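Local atomic coordinates of CPXV203 protein (Cowpox virus, PDB entry 4HKJ), a protein that probably binds MHC class I molecules and keeps them from the surface of infected cells, helping the virus evade T cells. Residues M21-K31 against I106-A114; G43-N51 against F67-H76. One frame throughout, in Å; residues are numbered along the deposited sequence.

Contact 1 (M21-K31 against I106-A114); sequences MCIQAKDFYSK and ISVYCDQEA
This is a sheet-to-sheet contact in the hydrophobic core, extended by polar contacts between the loops that follow its two strands. Strands 21-25 and 106-110 run roughly parallel, 26° apart, with their axes 10.8 Å from each other, so side chains alone bridge the gap. M21, a selenomethionine, meets I106 tip to tip, M21 CE lying 3.6 Å from I106 CD1. With chi1 and chi2 both extended (chi1 180°), SE comes alongside V108 CG2, and the bend at chi3 turns CE to I106. I23 CD1 and V108 CG1 likewise meet tip to tip at 3.8 Å. Such face-to-face packing is that of a beta-sandwich, here with strand 15-25 in the antiparallel sheet and 103-110 in the mixed one. Beyond the strand ends, the F28 ring is held between A25 CB on one face and E113 CB on the other, the latter a CH-pi contact 3.9 Å from the ring centroid. The amide of Q112, its plane 79° from the ring, sits at the ring edge, with Q112 OE1 3.5 Å from F28 CE2. Q112 OE1 also accepts a hydrogen bond from K31 N (3.1 Å), on a lone pair in the carbonyl plane.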
loop_
_atom_site.group_PDB
_atom_site.type_symbol
_atom_site.label_atom_id
_atom_site.label_comp_id
_atom_site.label_asym_id
_atom_site.label_seq_id
_atom_site.Cartn_x
_atom_site.Cartn_y
_atom_site.Cartn_z
HETATM N N MSE D 21 6.896 5.017 -9.632
HETATM C CA MSE D 21 7.759 5.445 -8.538
HETATM C C MSE D 21 7.274 6.753 -7.923
HETATM O O MSE D 21 7.225 7.783 -8.594
HETATM C CB MSE D 21 9.202 5.590 -9.023
HETATM C CG MSE D 21 10.176 6.040 -7.949
HETATM SE SE MSE D 21 12.029 6.024 -8.558
HETATM C CE MSE D 21 12.146 4.151 -9.093
ATOM N N CYS D 22 6.911 6.704 -6.644
ATOM C CA CYS D 22 6.427 7.885 -5.940
ATOM C C CYS D 22 7.511 8.460 -5.036
ATOM O O CYS D 22 8.022 7.775 -4.150
ATOM C CB CYS D 22 5.176 7.552 -5.121
ATOM S SG CYS D 22 4.402 8.979 -4.313
ATOM N N ILE D 23 7.859 9.720 -5.269
ATOM C CA ILE D 23 8.885 10.391 -4.481
ATOM C C ILE D 23 8.274 11.521 -3.659
ATOM O O ILE D 23 7.627 12.415 -4.205
ATOM C CB ILE D 23 9.993 10.974 -5.379
ATOM C CG1 ILE D 23 10.393 9.970 -6.463
ATOM C CG2 ILE D 23 11.197 11.376 -4.546
ATOM C CD1 ILE D 23 11.398 10.512 -7.456
ATOM N N GLN D 24 8.477 11.476 -2.346
ATOM C CA GLN D 24 7.970 12.522 -1.464
ATOM C C GLN D 24 9.098 13.435 -0.990
ATOM O O GLN D 24 10.135 12.967 -0.521
ATOM C CB GLN D 24 7.233 11.918 -0.265
ATOM C CG GLN D 24 6.613 12.951 0.667
ATOM C CD GLN D 24 5.830 12.324 1.803
ATOM O OE1 GLN D 24 6.235 11.307 2.367
ATOM N NE2 GLN D 24 4.697 12.930 2.144
ATOM N N ALA D 25 8.883 14.741 -1.117
ATOM C CA ALA D 25 9.895 15.729 -0.764
ATOM C C ALA D 25 10.086 15.832 0.745
ATOM O O ALA D 25 9.155 15.604 1.515
ATOM C CB ALA D 25 9.531 17.086 -1.345
ATOM N N LYS D 26 11.301 16.181 1.155
ATOM C CA LYS D 26 11.615 16.354 2.568
ATOM C C LYS D 26 12.212 17.732 2.822
ATOM O O LYS D 26 13.123 18.163 2.115
ATOM C CB LYS D 26 12.584 15.269 3.039
ATOM C CG LYS D 26 13.037 15.422 4.482
ATOM C CD LYS D 26 13.964 14.289 4.896
ATOM C CE LYS D 26 14.339 14.392 6.365
ATOM N NZ LYS D 26 15.168 13.239 6.807
ATOM N N ASP D 27 11.678 18.421 3.827
ATOM C CA ASP D 27 12.166 19.737 4.245
ATOM C C ASP D 27 12.084 20.815 3.160
ATOM O O ASP D 27 12.685 21.882 3.295
ATOM C CB ASP D 27 13.596 19.641 4.795
ATOM C CG ASP D 27 13.688 18.753 6.020
ATOM O OD1 ASP D 27 12.704 18.692 6.787
ATOM O OD2 ASP D 27 14.744 18.115 6.217
ATOM N N PHE D 28 11.340 20.539 2.092
ATOM C CA PHE D 28 11.120 21.530 1.042
ATOM C C PHE D 28 9.878 21.207 0.218
ATOM O O PHE D 28 9.372 20.086 0.255
ATOM C CB PHE D 28 12.353 21.664 0.137
ATOM C CG PHE D 28 12.404 20.664 -0.987
ATOM C CD1 PHE D 28 12.833 19.366 -0.764
ATOM C CD2 PHE D 28 12.041 21.031 -2.273
ATOM C CE1 PHE D 28 12.886 18.450 -1.800
ATOM C CE2 PHE D 28 12.092 20.120 -3.311
ATOM C CZ PHE D 28 12.515 18.828 -3.074
ATOM N N TYR D 29 9.389 22.198 -0.519
ATOM C CA TYR D 29 8.215 22.016 -1.363
ATOM C C TYR D 29 8.609 21.786 -2.818
ATOM O O TYR D 29 9.207 22.655 -3.453
ATOM C CB TYR D 29 7.283 23.226 -1.270
ATOM C CG TYR D 29 6.510 23.329 0.028
ATOM C CD1 TYR D 29 6.610 22.345 1.003
ATOM C CD2 TYR D 29 5.669 24.407 0.272
ATOM C CE1 TYR D 29 5.904 22.437 2.188
ATOM C CE2 TYR D 29 4.958 24.509 1.451
ATOM C CZ TYR D 29 5.077 23.522 2.406
ATOM O OH TYR D 29 4.369 23.622 3.581
ATOM N N SER D 30 8.272 20.612 -3.341
ATOM C CA SER D 30 8.530 20.300 -4.741
ATOM C C SER D 30 7.501 20.985 -5.632
ATOM O O SER D 30 6.304 20.946 -5.354
ATOM C CB SER D 30 8.519 18.787 -4.971
ATOM O OG SER D 30 7.330 18.202 -4.474
ATOM N N LYS D 31 7.977 21.617 -6.700
ATOM C CA LYS D 31 7.106 22.368 -7.596
ATOM C C LYS D 31 6.713 21.554 -8.826
ATOM O O LYS D 31 7.541 20.854 -9.411
ATOM C CB LYS D 31 7.780 23.673 -8.024
ATOM C CG LYS D 31 6.916 24.563 -8.904
ATOM C CD LYS D 31 7.632 25.855 -9.260
ATOM C CE LYS D 31 6.769 26.731 -10.154
ATOM N NZ LYS D 31 7.453 28.005 -10.503
ATOM N N ILE D 106 18.399 2.715 -10.880
ATOM C CA ILE D 106 17.790 4.038 -10.912
ATOM C C ILE D 106 18.371 4.956 -9.839
ATOM O O ILE D 106 18.365 4.626 -8.654
ATOM C CB ILE D 106 16.261 3.948 -10.758
ATOM C CG1 ILE D 106 15.662 3.186 -11.941
ATOM C CG2 ILE D 106 15.649 5.331 -10.654
ATOM C CD1 ILE D 106 14.156 3.045 -11.894
ATOM N N SER D 107 18.878 6.110 -10.266
ATOM C CA SER D 107 19.463 7.079 -9.348
ATOM C C SER D 107 18.632 8.357 -9.316
ATOM O O SER D 107 18.425 8.997 -10.348
ATOM C CB SER D 107 20.903 7.397 -9.754
ATOM O OG SER D 107 21.648 6.210 -9.963
ATOM N N VAL D 108 18.158 8.726 -8.129
ATOM C CA VAL D 108 17.313 9.907 -7.983
ATOM C C VAL D 108 18.027 11.049 -7.261
ATOM O O VAL D 108 18.266 10.986 -6.055
ATOM C CB VAL D 108 16.006 9.580 -7.239
ATOM C CG1 VAL D 108 15.131 10.819 -7.151
ATOM C CG2 VAL D 108 15.266 8.453 -7.939
ATOM N N TYR D 109 18.361 12.093 -8.012
ATOM C CA TYR D 109 18.996 13.277 -7.450
ATOM C C TYR D 109 17.988 14.415 -7.372
ATOM O O TYR D 109 17.018 14.442 -8.129
ATOM C CB TYR D 109 20.188 13.698 -8.308
ATOM C CG TYR D 109 21.155 12.576 -8.608
ATOM C CD1 TYR D 109 22.199 12.284 -7.742
ATOM C CD2 TYR D 109 21.025 11.810 -9.759
ATOM C CE1 TYR D 109 23.086 11.257 -8.012
ATOM C CE2 TYR D 109 21.906 10.785 -10.038
ATOM C CZ TYR D 109 22.933 10.512 -9.162
ATOM O OH TYR D 109 23.809 9.489 -9.440
ATOM N N CYS D 110 18.219 15.354 -6.459
ATOM C CA CYS D 110 17.335 16.508 -6.317
ATOM C C CYS D 110 17.943 17.771 -6.923
ATOM O O CYS D 110 19.117 18.071 -6.712
ATOM C CB CYS D 110 16.963 16.734 -4.848
ATOM S SG CYS D 110 18.301 16.458 -3.663
ATOM N N ASP D 111 17.129 18.504 -7.679
ATOM C CA ASP D 111 17.574 19.713 -8.365
ATOM C C ASP D 111 17.092 20.982 -7.673
ATOM O O ASP D 111 17.821 21.970 -7.587
ATOM C CB ASP D 111 17.089 19.710 -9.817
ATOM C CG ASP D 111 18.049 19.002 -10.750
ATOM O OD1 ASP D 111 18.941 18.288 -10.248
ATOM O OD2 ASP D 111 17.913 19.160 -11.982
ATOM N N GLN D 112 15.856 20.947 -7.186
ATOM C CA GLN D 112 15.225 22.116 -6.583
ATOM C C GLN D 112 15.962 22.588 -5.333
ATOM O O GLN D 112 16.408 23.734 -5.260
ATOM C CB GLN D 112 13.762 21.809 -6.251
ATOM C CG GLN D 112 12.936 23.022 -5.869
ATOM C CD GLN D 112 11.453 22.718 -5.827
ATOM O OE1 GLN D 112 11.012 21.665 -6.288
ATOM N NE2 GLN D 112 10.672 23.639 -5.275
ATOM N N GLU D 113 16.088 21.699 -4.355
ATOM C CA GLU D 113 16.741 22.035 -3.096
ATOM C C GLU D 113 18.219 21.663 -3.130
ATOM O O GLU D 113 18.607 20.688 -3.776
ATOM C CB GLU D 113 16.045 21.325 -1.933
ATOM C CG GLU D 113 16.469 21.805 -0.553
ATOM C CD GLU D 113 15.920 23.178 -0.216
ATOM O OE1 GLU D 113 15.057 23.681 -0.967
ATOM O OE2 GLU D 113 16.349 23.754 0.805
ATOM N N ALA D 114 19.041 22.445 -2.434
ATOM C CA ALA D 114 20.468 22.162 -2.334
ATOM C C ALA D 114 20.699 20.840 -1.612
ATOM O O ALA D 114 20.467 20.726 -0.408
ATOM C CB ALA D 114 21.184 23.293 -1.617
#

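Contact 2 (G43-N51 against F67-H76); sequences GGGLITEGN and FIIATTKQTH
Strands 45-50 and 71-76 face each other across the beta-sandwich, one from each sheet, with axes 9.1 Å apart and directions 20° from parallel. At one end the filling is apolar. The F67 ring lays a face against the backbone of G45, whose CA makes a CH-pi contact 4.0 Å from the ring centroid. L46 crosses both F67 and I69 at about a right angle, its CD2 touching F67 CE2 (3.8 Å) and I69 CG2 (3.9 Å); F86 of strand 81-88 packs on L46, I69 and T72. Further along, Q74 stretches across the gap. CG lies anti to the carbonyl carbon (chi1 -69°) and the chain runs on extended, bringing Q74 OE1 2.8 Å from T48 OG1, a hydroxyl that also has S36 O within reach. Q74 NE2 lies 3.4 Å from G50 C. N51 slides past Q74 the opposite way, the two amide planes almost perpendicular, and places N51 ND2 2.6 Å from T75 O and at the edge of the H76 ring. The interface thus changes from hydrocarbon to polar along its length; the buried Q74 amide meets a hydroxyl at its oxygen and side-chain-less G50 at its nitrogen, a fit that probably keeps it in place.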
loop_
_atom_site.group_PDB
_atom_site.type_symbol
_atom_site.label_atom_id
_atom_site.label_comp_id
_atom_site.label_asym_id
_atom_site.label_seq_id
_atom_site.Cartn_x
_atom_site.Cartn_y
_atom_site.Cartn_z
ATOM N N GLY D 43 26.365 7.445 -21.217
ATOM C CA GLY D 43 26.101 6.095 -20.755
ATOM C C GLY D 43 24.741 5.603 -21.208
ATOM O O GLY D 43 23.791 6.381 -21.302
ATOM N N GLY D 44 24.647 4.307 -21.490
ATOM C CA GLY D 44 23.409 3.710 -21.956
ATOM C C GLY D 44 22.274 3.819 -20.956
ATOM O O GLY D 44 22.385 3.351 -19.823
ATOM N N GLY D 45 21.178 4.443 -21.377
ATOM C CA GLY D 45 20.020 4.614 -20.518
ATOM C C GLY D 45 19.249 5.883 -20.821
ATOM O O GLY D 45 19.133 6.289 -21.977
ATOM N N LEU D 46 18.718 6.512 -19.777
ATOM C CA LEU D 46 17.956 7.747 -19.935
ATOM C C LEU D 46 18.074 8.661 -18.718
ATOM O O LEU D 46 18.242 8.195 -17.592
ATOM C CB LEU D 46 16.484 7.443 -20.245
ATOM C CG LEU D 46 15.677 6.541 -19.304
ATOM C CD1 LEU D 46 15.098 7.313 -18.121
ATOM C CD2 LEU D 46 14.569 5.828 -20.069
ATOM N N ILE D 47 17.987 9.966 -18.959
ATOM C CA ILE D 47 17.999 10.955 -17.889
ATOM C C ILE D 47 16.751 11.823 -17.988
ATOM O O ILE D 47 16.435 12.340 -19.059
ATOM C CB ILE D 47 19.238 11.864 -17.968
ATOM C CG1 ILE D 47 20.516 11.029 -18.075
ATOM C CG2 ILE D 47 19.301 12.786 -16.760
ATOM C CD1 ILE D 47 21.778 11.858 -18.131
ATOM N N THR D 48 16.041 11.983 -16.876
ATOM C CA THR D 48 14.820 12.783 -16.877
ATOM C C THR D 48 14.831 13.907 -15.845
ATOM O O THR D 48 15.115 13.686 -14.670
ATOM C CB THR D 48 13.558 11.906 -16.690
ATOM O OG1 THR D 48 12.401 12.746 -16.593
ATOM C CG2 THR D 48 13.670 11.052 -15.438
ATOM N N GLU D 49 14.526 15.119 -16.299
ATOM C CA GLU D 49 14.438 16.273 -15.413
ATOM C C GLU D 49 12.982 16.680 -15.219
ATOM O O GLU D 49 12.221 16.761 -16.182
ATOM C CB GLU D 49 15.229 17.457 -15.977
ATOM C CG GLU D 49 16.705 17.180 -16.223
ATOM C CD GLU D 49 16.976 16.620 -17.607
ATOM O OE1 GLU D 49 16.004 16.351 -18.344
ATOM O OE2 GLU D 49 18.163 16.453 -17.959
ATOM N N GLY D 50 12.594 16.934 -13.973
ATOM C CA GLY D 50 11.239 17.362 -13.682
ATOM C C GLY D 50 10.805 17.137 -12.247
ATOM O O GLY D 50 11.272 16.214 -11.580
ATOM N N ASN D 51 9.901 17.996 -11.779
ATOM C CA ASN D 51 9.330 17.912 -10.435
ATOM C C ASN D 51 10.357 18.012 -9.308
ATOM O O ASN D 51 10.218 17.365 -8.271
ATOM C CB ASN D 51 8.469 16.652 -10.283
ATOM C CG ASN D 51 7.306 16.621 -11.257
ATOM O OD1 ASN D 51 7.324 17.298 -12.286
ATOM N ND2 ASN D 51 6.288 15.833 -10.937
ATOM N N PHE D 67 17.236 -0.445 -24.946
ATOM C CA PHE D 67 16.881 -0.215 -23.550
ATOM C C PHE D 67 15.459 -0.700 -23.289
ATOM O O PHE D 67 14.575 -0.538 -24.130
ATOM C CB PHE D 67 17.025 1.271 -23.204
ATOM C CG PHE D 67 17.104 1.549 -21.730
ATOM C CD1 PHE D 67 18.244 1.228 -21.010
ATOM C CD2 PHE D 67 16.047 2.147 -21.067
ATOM C CE1 PHE D 67 18.321 1.485 -19.653
ATOM C CE2 PHE D 67 16.119 2.407 -19.711
ATOM C CZ PHE D 67 17.256 2.076 -19.003
ATOM N N ILE D 68 15.242 -1.301 -22.123
ATOM C CA ILE D 68 13.965 -1.944 -21.823
ATOM C C ILE D 68 12.842 -0.936 -21.564
ATOM O O ILE D 68 11.664 -1.295 -21.567
ATOM C CB ILE D 68 14.091 -2.930 -20.635
ATOM C CG1 ILE D 68 13.027 -4.027 -20.727
ATOM C CG2 ILE D 68 14.010 -2.194 -19.310
ATOM C CD1 ILE D 68 13.186 -5.126 -19.700
ATOM N N ILE D 69 13.209 0.322 -21.347
ATOM C CA ILE D 69 12.226 1.382 -21.144
ATOM C C ILE D 69 12.110 2.263 -22.385
ATOM O O ILE D 69 13.118 2.684 -22.952
ATOM C CB ILE D 69 12.576 2.250 -19.918
ATOM C CG1 ILE D 69 12.643 1.383 -18.660
ATOM C CG2 ILE D 69 11.558 3.365 -19.740
ATOM C CD1 ILE D 69 12.970 2.156 -17.400
ATOM N N ALA D 70 10.878 2.537 -22.806
ATOM C CA ALA D 70 10.636 3.305 -24.025
ATOM C C ALA D 70 10.012 4.677 -23.767
ATOM O O ALA D 70 10.364 5.656 -24.423
ATOM C CB ALA D 70 9.776 2.503 -24.993
ATOM N N THR D 71 9.087 4.744 -22.813
ATOM C CA THR D 71 8.350 5.980 -22.558
ATOM C C THR D 71 8.464 6.426 -21.098
ATOM O O THR D 71 8.504 5.598 -20.189
ATOM C CB THR D 71 6.862 5.831 -22.949
ATOM O OG1 THR D 71 6.763 5.257 -24.258
ATOM C CG2 THR D 71 6.155 7.179 -22.940
ATOM N N THR D 72 8.522 7.738 -20.885
ATOM C CA THR D 72 8.603 8.302 -19.541
ATOM C C THR D 72 7.515 9.354 -19.325
ATOM O O THR D 72 7.310 10.226 -20.169
ATOM C CB THR D 72 9.979 8.944 -19.284
ATOM O OG1 THR D 72 11.015 8.070 -19.747
ATOM C CG2 THR D 72 10.174 9.215 -17.799
ATOM N N LYS D 73 6.820 9.264 -18.193
ATOM C CA LYS D 73 5.772 10.222 -17.854
ATOM C C LYS D 73 5.916 10.694 -16.413
ATOM O O LYS D 73 6.396 9.954 -15.554
ATOM C CB LYS D 73 4.388 9.605 -18.060
ATOM C CG LYS D 73 4.101 9.170 -19.487
ATOM C CD LYS D 73 2.738 8.510 -19.603
ATOM C CE LYS D 73 2.475 8.046 -21.024
ATOM N NZ LYS D 73 1.128 7.432 -21.168
ATOM N N GLN D 74 5.502 11.930 -16.153
ATOM C CA GLN D 74 5.563 12.492 -14.807
ATOM C C GLN D 74 4.329 13.325 -14.479
ATOM O O GLN D 74 3.675 13.869 -15.370
ATOM C CB GLN D 74 6.821 13.348 -14.627
ATOM C CG GLN D 74 8.124 12.567 -14.626
ATOM C CD GLN D 74 9.322 13.441 -14.311
ATOM O OE1 GLN D 74 10.465 13.060 -14.562
ATOM N NE2 GLN D 74 9.065 14.620 -13.756
ATOM N N THR D 75 4.020 13.418 -13.190
ATOM C CA THR D 75 2.935 14.267 -12.712
ATOM C C THR D 75 3.243 14.738 -11.297
ATOM O O THR D 75 4.183 14.253 -10.667
ATOM C CB THR D 75 1.584 13.537 -12.724
ATOM O OG1 THR D 75 0.546 14.440 -12.323
ATOM C CG2 THR D 75 1.609 12.352 -11.772
ATOM N N HIS D 76 2.453 15.681 -10.798
ATOM C CA HIS D 76 2.683 16.228 -9.468
ATOM C C HIS D 76 1.381 16.481 -8.720
ATOM O O HIS D 76 0.390 16.916 -9.309
ATOM C CB HIS D 76 3.495 17.521 -9.555
ATOM C CG HIS D 76 3.808 18.130 -8.224
ATOM N ND1 HIS D 76 4.895 17.745 -7.467
ATOM C CD2 HIS D 76 3.178 19.094 -7.512
ATOM C CE1 HIS D 76 4.920 18.446 -6.348
ATOM N NE2 HIS D 76 3.889 19.273 -6.350
#

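In the fold
Both contacts join the same two sheets, pairing a strand of the five-stranded antiparallel sheet with one of the mixed sheet, and their centres lie about 15 Å apart. Strand 81-88 separates 15-25 from 71-77 in the first sheet, and strand 53-59 separates 45-50 from 103-110 in the second. Along the chain the order is 21-31, 43-51, 67-76, 106-114, so both segments of contact 2 fall between those of contact 1. The contacts also touch directly: S30 O lies 3.0 Å from H76 CE1, and S30 CB packs near N51 O. Contact 2, nearer the chain centre, and contact 1 thus close neighbouring parts of one beta-sandwich.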